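Local coordinates for gamma-hexachlorocyclohexane dehydrochlorinase (PDB 3A76), which catalyses the two successive dehydrochlorinations that turn the pollutant lindane into 1,3,4,6-tetrachloro-1,4-cyclohexadiene by way of gamma-pentachlorocyclohexene, at residues I42-R47 / V83-F88; Q125-A130 / F156-G161; A131-E136 / R149-N154. One frame throughout, in Å; residues are numbered along the deposited sequence.

How the interactions relate
From the N terminus, interaction 1 comes first: the end of helix 72-87 comes back against the C-terminal end of helix 22-45 and the residues just after it, closing a loop that holds helix 49-53, three short strands and most of helix 72-87. Interactions 2 and 3 share one later hairpin, strands 125-140 and 143-158. Interaction 3 lies nearer the turn, enclosed by interaction 2, which pairs the outer ends. They meet at the corner at Asn154, whose N probably bonds to O of Ala130, and both reach the third subunit. Phe88, where helix 72-87 gives way to strand 88-102, packs CE1 on CD1 of Ile127, joining interactions 1 and 2; interaction 3 does not touch interaction 1.

Interaction 1. Residues I42-R47 / V83-F88; sequences IAVDKR and VLWPMF
The carbonyl oxygen of Val44, in the last turn of helix 22-45, receives the indole N-H of Trp85. NE1 of Trp85 lies 2.7 Å from O of Val44, in the carbonyl plane and on a lone pair, although the bond is somewhat bent (145° at the hydrogen). The benzo edge of the same ring meets the preceding carbonyl, with CZ2 of Trp85 3.5 Å from O of Ala43. Two carbonyls near the C-terminal end of one helix thus border the edge of an indole carried by another.

Arg47 then covers a face of that ring. It leaves the helix with positive phi (59°), and its side chain, extended from CG to NE, runs across the indole in the direction opposite to that of Trp85. CG of Arg47 sits 3.6 Å from the centroid of the five-membered ring, almost on its normal, in a CH-pi contact. Farther along, the guanidinium lies only 19° from the indole plane and rests over CB of Trp85. Its NH1 donates to O of Phe88 at 2.7 Å; the acceptor lies in the guanidinium plane, whereas the donor stands above the plane of the carbonyl. The arginine therefore links the end of one helix to the first residue after the other.

Deeper in, CG2 of Val44 packs against CD1 of Leu84 at 4.2 Å. Glu49 and Ala80 also touch Trp85, while Val44 abuts His93, the inferred proton acceptor. Asp45, also inferred to belong to the active site, is hydrogen-bonded through OD1 to ND1 of that histidine. Such packing of helix ends beside the sheet, next to the inferred catalytic Asp-His pair, belongs to the alpha+beta barrel of SnoaL-like proteins.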
loop_
_atom_site.group_PDB
_atom_site.type_symbol
_atom_site.label_atom_id
_atom_site.label_comp_id
_atom_site.label_asym_id
_atom_site.label_seq_id
_atom_site.Cartn_x
_atom_site.Cartn_y
_atom_site.Cartn_z
ATOM N N ILE B 42 11.007 -5.016 3.103
ATOM C CA ILE B 42 11.785 -5.625 2.014
ATOM C C ILE B 42 12.886 -6.534 2.567
ATOM O O ILE B 42 13.075 -7.666 2.088
ATOM C CB ILE B 42 12.394 -4.532 1.094
ATOM C CG1 ILE B 42 11.269 -3.789 0.354
ATOM C CG2 ILE B 42 13.406 -5.148 0.087
ATOM C CD1 ILE B 42 11.629 -2.375 -0.108
ATOM N N ALA B 43 13.584 -6.050 3.598
ATOM C CA ALA B 43 14.722 -6.774 4.146
ATOM C C ALA B 43 14.267 -8.068 4.786
ATOM O O ALA B 43 14.957 -9.083 4.701
ATOM C CB ALA B 43 15.488 -5.914 5.143
ATOM N N VAL B 44 13.100 -8.036 5.408
ATOM C CA VAL B 44 12.541 -9.235 6.014
ATOM C C VAL B 44 12.080 -10.231 4.932
ATOM O O VAL B 44 12.324 -11.434 5.034
ATOM C CB VAL B 44 11.368 -8.894 6.964
ATOM C CG1 VAL B 44 10.534 -10.135 7.241
ATOM C CG2 VAL B 44 11.877 -8.269 8.266
ATOM N N ASP B 45 11.409 -9.705 3.908
ATOM C CA ASP B 45 10.739 -10.509 2.891
ATOM C C ASP B 45 11.752 -11.051 1.894
ATOM O O ASP B 45 11.640 -12.195 1.465
ATOM C CB ASP B 45 9.716 -9.666 2.127
ATOM C CG ASP B 45 8.567 -9.180 2.999
ATOM O OD1 ASP B 45 8.253 -9.829 4.015
ATOM O OD2 ASP B 45 7.963 -8.152 2.635
ATOM N N LYS B 46 12.696 -10.200 1.499
ATOM C CA LYS B 46 13.747 -10.575 0.557
ATOM C C LYS B 46 14.991 -11.162 1.248
ATOM O O LYS B 46 15.922 -11.581 0.578
ATOM C CB LYS B 46 14.122 -9.387 -0.343
ATOM C CG LYS B 46 13.172 -9.148 -1.527
ATOM C CD LYS B 46 11.718 -8.958 -1.086
ATOM C CE LYS B 46 10.922 -8.292 -2.183
ATOM N NZ LYS B 46 9.496 -8.306 -1.844
ATOM N N ARG B 47 14.964 -11.225 2.580
ATOM C CA ARG B 47 16.016 -11.847 3.419
ATOM C C ARG B 47 17.360 -11.210 3.207
ATOM O O ARG B 47 18.350 -11.877 2.918
ATOM C CB ARG B 47 16.027 -13.377 3.291
ATOM C CG ARG B 47 14.669 -13.936 3.630
ATOM C CD ARG B 47 14.643 -15.422 3.855
ATOM N NE ARG B 47 13.275 -15.837 4.149
ATOM C CZ ARG B 47 12.950 -16.998 4.706
ATOM N NH1 ARG B 47 11.681 -17.295 4.951
ATOM N NH2 ARG B 47 13.905 -17.861 5.027
ATOM N N VAL B 83 14.263 -16.510 14.270
ATOM C CA VAL B 83 12.803 -16.566 14.430
ATOM C C VAL B 83 12.066 -16.350 13.098
ATOM O O VAL B 83 11.371 -17.247 12.635
ATOM C CB VAL B 83 12.275 -15.564 15.514
ATOM C CG1 VAL B 83 10.794 -15.807 15.815
ATOM C CG2 VAL B 83 13.085 -15.671 16.794
ATOM N N LEU B 84 12.215 -15.174 12.489
ATOM C CA LEU B 84 11.375 -14.825 11.329
ATOM C C LEU B 84 11.641 -15.709 10.119
ATOM O O LEU B 84 10.720 -16.359 9.616
ATOM C CB LEU B 84 11.469 -13.336 10.964
ATOM C CG LEU B 84 10.965 -12.335 12.024
ATOM C CD1 LEU B 84 11.013 -10.911 11.480
ATOM C CD2 LEU B 84 9.575 -12.684 12.553
ATOM N N TRP B 85 12.899 -15.763 9.678
ATOM C CA TRP B 85 13.237 -16.563 8.515
ATOM C C TRP B 85 12.956 -18.048 8.709
ATOM O O TRP B 85 12.281 -18.637 7.878
ATOM C CB TRP B 85 14.615 -16.193 7.942
ATOM C CG TRP B 85 14.653 -14.732 7.526
ATOM C CD1 TRP B 85 13.597 -13.993 7.073
ATOM C CD2 TRP B 85 15.780 -13.843 7.536
ATOM N NE1 TRP B 85 13.994 -12.706 6.794
ATOM C CE2 TRP B 85 15.328 -12.585 7.069
ATOM C CE3 TRP B 85 17.130 -13.983 7.887
ATOM C CZ2 TRP B 85 16.173 -11.476 6.949
ATOM C CZ3 TRP B 85 17.978 -12.870 7.757
ATOM C CH2 TRP B 85 17.490 -11.639 7.294
ATOM N N PRO B 86 13.398 -18.658 9.828
ATOM C CA PRO B 86 13.008 -20.065 10.047
ATOM C C PRO B 86 11.506 -20.334 10.157
ATOM O O PRO B 86 11.078 -21.442 9.880
ATOM C CB PRO B 86 13.700 -20.436 11.369
ATOM C CG PRO B 86 14.779 -19.424 11.541
ATOM C CD PRO B 86 14.279 -18.161 10.900
ATOM N N MET B 87 10.719 -19.335 10.551
ATOM C CA MET B 87 9.260 -19.481 10.733
ATOM C C MET B 87 8.477 -19.697 9.424
ATOM O O MET B 87 7.464 -20.405 9.401
ATOM C CB MET B 87 8.715 -18.246 11.470
ATOM C CG MET B 87 7.261 -18.341 11.907
ATOM S SD MET B 87 6.709 -16.903 12.864
ATOM C CE MET B 87 7.280 -17.365 14.505
ATOM N N PHE B 88 8.953 -19.075 8.348
ATOM C CA PHE B 88 8.251 -19.041 7.062
ATOM C C PHE B 88 9.104 -19.633 5.945
ATOM O O PHE B 88 10.327 -19.444 5.929
ATOM C CB PHE B 88 7.998 -17.592 6.651
ATOM C CG PHE B 88 6.955 -16.876 7.463
ATOM C CD1 PHE B 88 5.616 -16.924 7.087
ATOM C CD2 PHE B 88 7.326 -16.081 8.550
ATOM C CE1 PHE B 88 4.660 -16.238 7.800
ATOM C CE2 PHE B 88 6.363 -15.392 9.286
ATOM C CZ PHE B 88 5.026 -15.465 8.908
#

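Interaction 2. Residues Q125-A130 / F156-G161; sequences QSILIA and FTPLAG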
loop_
_atom_site.group_PDB
_atom_site.type_symbol
_atom_site.label_atom_id
_atom_site.label_comp_id
_atom_site.label_asym_id
_atom_site.label_seq_id
_atom_site.Cartn_x
_atom_site.Cartn_y
_atom_site.Cartn_z
ATOM N N GLN B 125 1.788 -24.086 6.080
ATOM C CA GLN B 125 0.477 -23.473 6.195
ATOM C C GLN B 125 0.544 -22.008 5.769
ATOM O O GLN B 125 1.425 -21.265 6.210
ATOM C CB GLN B 125 -0.029 -23.597 7.642
ATOM C CG GLN B 125 -1.341 -22.894 7.929
ATOM C CD GLN B 125 -2.522 -23.559 7.253
ATOM O OE1 GLN B 125 -3.041 -24.571 7.736
ATOM N NE2 GLN B 125 -2.968 -22.987 6.136
ATOM N N SER B 126 -0.390 -21.628 4.898
ATOM C CA SER B 126 -0.523 -20.275 4.401
ATOM C C SER B 126 -1.268 -19.409 5.397
ATOM O O SER B 126 -2.323 -19.799 5.887
ATOM C CB SER B 126 -1.272 -20.282 3.073
ATOM O OG SER B 126 -0.453 -20.820 2.066
ATOM N N ILE B 127 -0.721 -18.232 5.690
ATOM C CA ILE B 127 -1.363 -17.321 6.640
ATOM C C ILE B 127 -1.535 -15.919 6.129
ATOM O O ILE B 127 -0.764 -15.450 5.297
ATOM C CB ILE B 127 -0.621 -17.211 8.018
ATOM C CG1 ILE B 127 0.898 -17.186 7.846
ATOM C CG2 ILE B 127 -1.078 -18.304 8.967
ATOM C CD1 ILE B 127 1.583 -16.600 9.044
ATOM N N LEU B 128 -2.565 -15.269 6.654
ATOM C CA LEU B 128 -2.743 -13.831 6.549
ATOM C C LEU B 128 -2.601 -13.205 7.961
ATOM O O LEU B 128 -3.190 -13.685 8.936
ATOM C CB LEU B 128 -4.102 -13.514 5.912
ATOM C CG LEU B 128 -4.543 -12.080 5.634
ATOM C CD1 LEU B 128 -5.572 -12.088 4.520
ATOM C CD2 LEU B 128 -5.104 -11.381 6.906
ATOM N N ILE B 129 -1.803 -12.147 8.056
ATOM C CA ILE B 129 -1.676 -11.375 9.281
ATOM C C ILE B 129 -1.959 -9.893 8.980
ATOM O O ILE B 129 -1.484 -9.352 7.977
ATOM C CB ILE B 129 -0.262 -11.582 9.932
ATOM C CG1 ILE B 129 -0.130 -13.019 10.446
ATOM C CG2 ILE B 129 0.016 -10.575 11.074
ATOM C CD1 ILE B 129 1.292 -13.468 10.701
ATOM N N ALA B 130 -2.769 -9.259 9.818
ATOM C CA ALA B 130 -2.924 -7.811 9.775
ATOM C C ALA B 130 -2.337 -7.265 11.059
ATOM O O ALA B 130 -2.715 -7.693 12.159
ATOM C CB ALA B 130 -4.380 -7.417 9.641
ATOM N N PHE B 156 -4.640 -12.929 12.671
ATOM C CA PHE B 156 -3.691 -14.001 12.440
ATOM C C PHE B 156 -4.511 -15.185 11.965
ATOM O O PHE B 156 -5.100 -15.908 12.781
ATOM C CB PHE B 156 -2.964 -14.338 13.742
ATOM C CG PHE B 156 -1.876 -15.379 13.602
ATOM C CD1 PHE B 156 -0.537 -14.993 13.511
ATOM C CD2 PHE B 156 -2.182 -16.742 13.612
ATOM C CE1 PHE B 156 0.486 -15.945 13.395
ATOM C CE2 PHE B 156 -1.174 -17.707 13.498
ATOM C CZ PHE B 156 0.165 -17.309 13.391
ATOM N N THR B 157 -4.563 -15.388 10.649
ATOM C CA THR B 157 -5.485 -16.373 10.080
ATOM C C THR B 157 -4.807 -17.404 9.162
ATOM O O THR B 157 -4.476 -17.091 8.018
ATOM C CB THR B 157 -6.653 -15.676 9.327
ATOM O OG1 THR B 157 -7.034 -14.476 10.014
ATOM C CG2 THR B 157 -7.870 -16.604 9.219
ATOM N N PRO B 158 -4.611 -18.646 9.662
ATOM C CA PRO B 158 -4.280 -19.754 8.769
ATOM C C PRO B 158 -5.388 -19.886 7.745
ATOM O O PRO B 158 -6.561 -19.634 8.062
ATOM C CB PRO B 158 -4.281 -20.971 9.698
ATOM C CG PRO B 158 -5.051 -20.538 10.909
ATOM C CD PRO B 158 -4.698 -19.099 11.062
ATOM N N LEU B 159 -5.033 -20.248 6.519
ATOM C CA LEU B 159 -6.023 -20.239 5.455
ATOM C C LEU B 159 -6.587 -21.624 5.167
ATOM O O LEU B 159 -5.902 -22.631 5.366
ATOM C CB LEU B 159 -5.477 -19.520 4.219
ATOM C CG LEU B 159 -5.134 -18.062 4.576
ATOM C CD1 LEU B 159 -4.517 -17.326 3.426
ATOM C CD2 LEU B 159 -6.348 -17.300 5.076
ATOM N N ALA B 160 -7.851 -21.654 4.737
ATOM C CA ALA B 160 -8.638 -22.890 4.570
ATOM C C ALA B 160 -7.981 -23.941 3.656
ATOM O O ALA B 160 -6.935 -24.511 3.990
ATOM C CB ALA B 160 -10.064 -22.550 4.083
ATOM N N GLY B 161 -8.606 -24.208 2.514
ATOM C CA GLY B 161 -8.007 -25.088 1.518
ATOM C C GLY B 161 -7.167 -24.250 0.574
ATOM O O GLY B 161 -7.048 -24.557 -0.617
#
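Closest in are the backbone bonds around Leu128 and Thr157, an antiparallel hydrogen-bonded pair: N of Leu128 reaches O of Thr157 at 3.0 Å, and N of Thr157 reaches O of Leu128 at 2.8 Å. One step on, N of Leu159 donates to O of Ser126 at 2.8 Å. That oxygen also accepts from the side-chain amide of Gln125 (NE2 to O of Ser126, 3.3 Å), and the same NE2 makes a weak bond to O of Leu159. With CG anti to N (chi1 175°) and the chain bent at chi2, the glutamine reaches over Pro158, its CG 3.9 Å from CB of the proline.

These bonds pair the outer ends of a beta hairpin, past the corner at Asn154. This end belongs to the trimer interface, and the side chain of Phe156 comes within about 4 Å of a bound spermidine. Ile127, Ile129, Phe156 and Pro158 share a face of it. Ile129 and Phe156 point the same way side by side, CG1 of Ile129 coming within 3.7 Å of CD1 of Phe156.

Farther out, strand 107-120 flanks the hairpin, with Leu116 against Ile129. The hydroxyl of Ser126 bonds to Asn119, while Pro167 of the third subunit packs on Phe156.

Interaction 3. Residues A131-E136 / R149-N154; sequences AVFTDE and RNACTN
Charge comes first, for Arg149 grips Asp135 side-on with two nitrogens. NH1 of Arg149 meets OD1 of Asp135 at 2.6 Å and NE meets OD2 at 2.8 Å, both nearly straight and both from the syn side, though the carboxylate is turned 26° from the guanidinium plane. A bend at chi3 (-75°) turns the guanidinium to Asp135 and over the ring of Phe133.

Stacking uses the broad surface of the same group. The guanidinium lies flat on the ring of Phe133, planes 6° apart, with CZ of Arg149 3.7 Å from the ring centroid, a cation-pi contact; the salt bridge at its edge limits its rotation. In apolar contact, CB of Ala151 touches the ring edge of Phe133 at CE2, 3.8 Å away.

Backbone bonds join Val132 with Cys152 and Thr134 with Asn150, two bonds in each antiparallel pair; N of Asn150 comes within 2.7 Å of O of Thr134. On the face of Val132, CG2 of this residue lies 3.4 Å from ND2 of Asn154, where the chain turns its corner.

Helix 22-45 covers the face of Phe133 and Arg149, through Leu41 and Tyr37. Thr153, on this face too, borders the bound spermidine, and Phe133 lies near His93: a hairpin whose face carrying Phe133 and Thr153 forms part of the spermidine pocket and of the inferred active-site side of a SnoaL-like barrel.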
loop_
_atom_site.group_PDB
_atom_site.type_symbol
_atom_site.label_atom_id
_atom_site.label_comp_id
_atom_site.label_asym_id
_atom_site.label_seq_id
_atom_site.Cartn_x
_atom_site.Cartn_y
_atom_site.Cartn_z
ATOM N N ALA B 131 -1.380 -6.354 10.915
ATOM C CA ALA B 131 -0.680 -5.808 12.063
ATOM C C ALA B 131 -0.548 -4.299 12.008
ATOM O O ALA B 131 -0.577 -3.704 10.941
ATOM C CB ALA B 131 0.703 -6.481 12.250
ATOM N N VAL B 132 -0.427 -3.692 13.182
ATOM C CA VAL B 132 -0.193 -2.269 13.311
ATOM C C VAL B 132 1.247 -2.031 13.777
ATOM O O VAL B 132 1.747 -2.722 14.695
ATOM C CB VAL B 132 -1.236 -1.624 14.281
ATOM C CG1 VAL B 132 -0.854 -0.177 14.671
ATOM C CG2 VAL B 132 -2.610 -1.651 13.644
ATOM N N PHE B 133 1.911 -1.075 13.130
ATOM C CA PHE B 133 3.219 -0.604 13.570
ATOM C C PHE B 133 3.093 0.717 14.340
ATOM O O PHE B 133 2.437 1.652 13.875
ATOM C CB PHE B 133 4.154 -0.418 12.366
ATOM C CG PHE B 133 4.429 -1.691 11.595
ATOM C CD1 PHE B 133 4.369 -1.701 10.207
ATOM C CD2 PHE B 133 4.755 -2.870 12.255
ATOM C CE1 PHE B 133 4.645 -2.871 9.489
ATOM C CE2 PHE B 133 5.018 -4.054 11.544
ATOM C CZ PHE B 133 4.965 -4.051 10.164
ATOM N N THR B 134 3.705 0.774 15.527
ATOM C CA THR B 134 3.821 2.010 16.294
ATOM C C THR B 134 5.318 2.254 16.353
ATOM O O THR B 134 6.070 1.454 16.916
ATOM C CB THR B 134 3.224 1.885 17.718
ATOM O OG1 THR B 134 1.950 1.230 17.648
ATOM C CG2 THR B 134 3.044 3.268 18.385
ATOM N N ASP B 135 5.748 3.338 15.725
ATOM C CA ASP B 135 7.154 3.564 15.482
ATOM C C ASP B 135 7.619 4.907 16.027
ATOM O O ASP B 135 6.831 5.859 16.152
ATOM C CB ASP B 135 7.446 3.530 13.969
ATOM C CG ASP B 135 7.174 2.176 13.332
ATOM O OD1 ASP B 135 6.858 2.153 12.119
ATOM O OD2 ASP B 135 7.293 1.143 14.020
ATOM N N GLU B 136 8.914 4.961 16.331
ATOM C CA GLU B 136 9.609 6.203 16.606
ATOM C C GLU B 136 10.829 6.224 15.731
ATOM O O GLU B 136 11.520 5.209 15.611
ATOM C CB GLU B 136 10.050 6.269 18.057
ATOM C CG GLU B 136 8.936 6.391 19.081
ATOM C CD GLU B 136 9.493 6.368 20.494
ATOM O OE1 GLU B 136 8.774 5.938 21.413
ATOM O OE2 GLU B 136 10.674 6.752 20.673
ATOM N N ARG B 149 10.164 0.321 17.263
ATOM C CA ARG B 149 9.047 -0.226 16.519
ATOM C C ARG B 149 8.313 -1.169 17.430
ATOM O O ARG B 149 8.923 -2.077 17.990
ATOM C CB ARG B 149 9.495 -0.984 15.243
ATOM C CG ARG B 149 8.417 -1.955 14.688
ATOM C CD ARG B 149 8.501 -2.201 13.180
ATOM N NE ARG B 149 8.013 -1.056 12.415
ATOM C CZ ARG B 149 7.887 -1.003 11.086
ATOM N NH1 ARG B 149 7.432 0.113 10.528
ATOM N NH2 ARG B 149 8.209 -2.040 10.306
ATOM N N ASN B 150 7.009 -0.952 17.582
ATOM C CA ASN B 150 6.139 -1.997 18.117
ATOM C C ASN B 150 5.229 -2.537 17.004
ATOM O O ASN B 150 4.621 -1.776 16.243
ATOM C CB ASN B 150 5.334 -1.503 19.335
ATOM C CG ASN B 150 4.458 -2.584 19.945
ATOM O OD1 ASN B 150 3.310 -2.776 19.533
ATOM N ND2 ASN B 150 4.988 -3.288 20.949
ATOM N N ALA B 151 5.168 -3.857 16.909
ATOM C CA ALA B 151 4.328 -4.523 15.950
ATOM C C ALA B 151 3.291 -5.272 16.742
ATOM O O ALA B 151 3.614 -6.113 17.569
ATOM C CB ALA B 151 5.142 -5.476 15.106
ATOM N N CYS B 152 2.033 -4.953 16.469
ATOM C CA CYS B 152 0.917 -5.540 17.172
ATOM C C CYS B 152 0.038 -6.201 16.125
ATOM O O CYS B 152 -0.409 -5.537 15.189
ATOM C CB CYS B 152 0.144 -4.433 17.904
ATOM S SG CYS B 152 -1.405 -4.965 18.656
ATOM N N THR B 153 -0.206 -7.501 16.271
ATOM C CA THR B 153 -0.998 -8.211 15.273
ATOM C C THR B 153 -2.466 -8.352 15.677
ATOM O O THR B 153 -2.797 -8.938 16.721
ATOM C CB THR B 153 -0.374 -9.557 14.777
ATOM O OG1 THR B 153 -0.825 -10.649 15.575
ATOM C CG2 THR B 153 1.130 -9.505 14.791
ATOM N N ASN B 154 -3.327 -7.799 14.832
ATOM C CA ASN B 154 -4.767 -7.843 15.046
ATOM C C ASN B 154 -5.457 -9.079 14.445
ATOM O O ASN B 154 -6.293 -9.702 15.098
ATOM C CB ASN B 154 -5.369 -6.507 14.601
ATOM C CG ASN B 154 -4.830 -5.342 15.441
ATOM O OD1 ASN B 154 -4.761 -5.448 16.666
ATOM N ND2 ASN B 154 -4.428 -4.256 14.796
#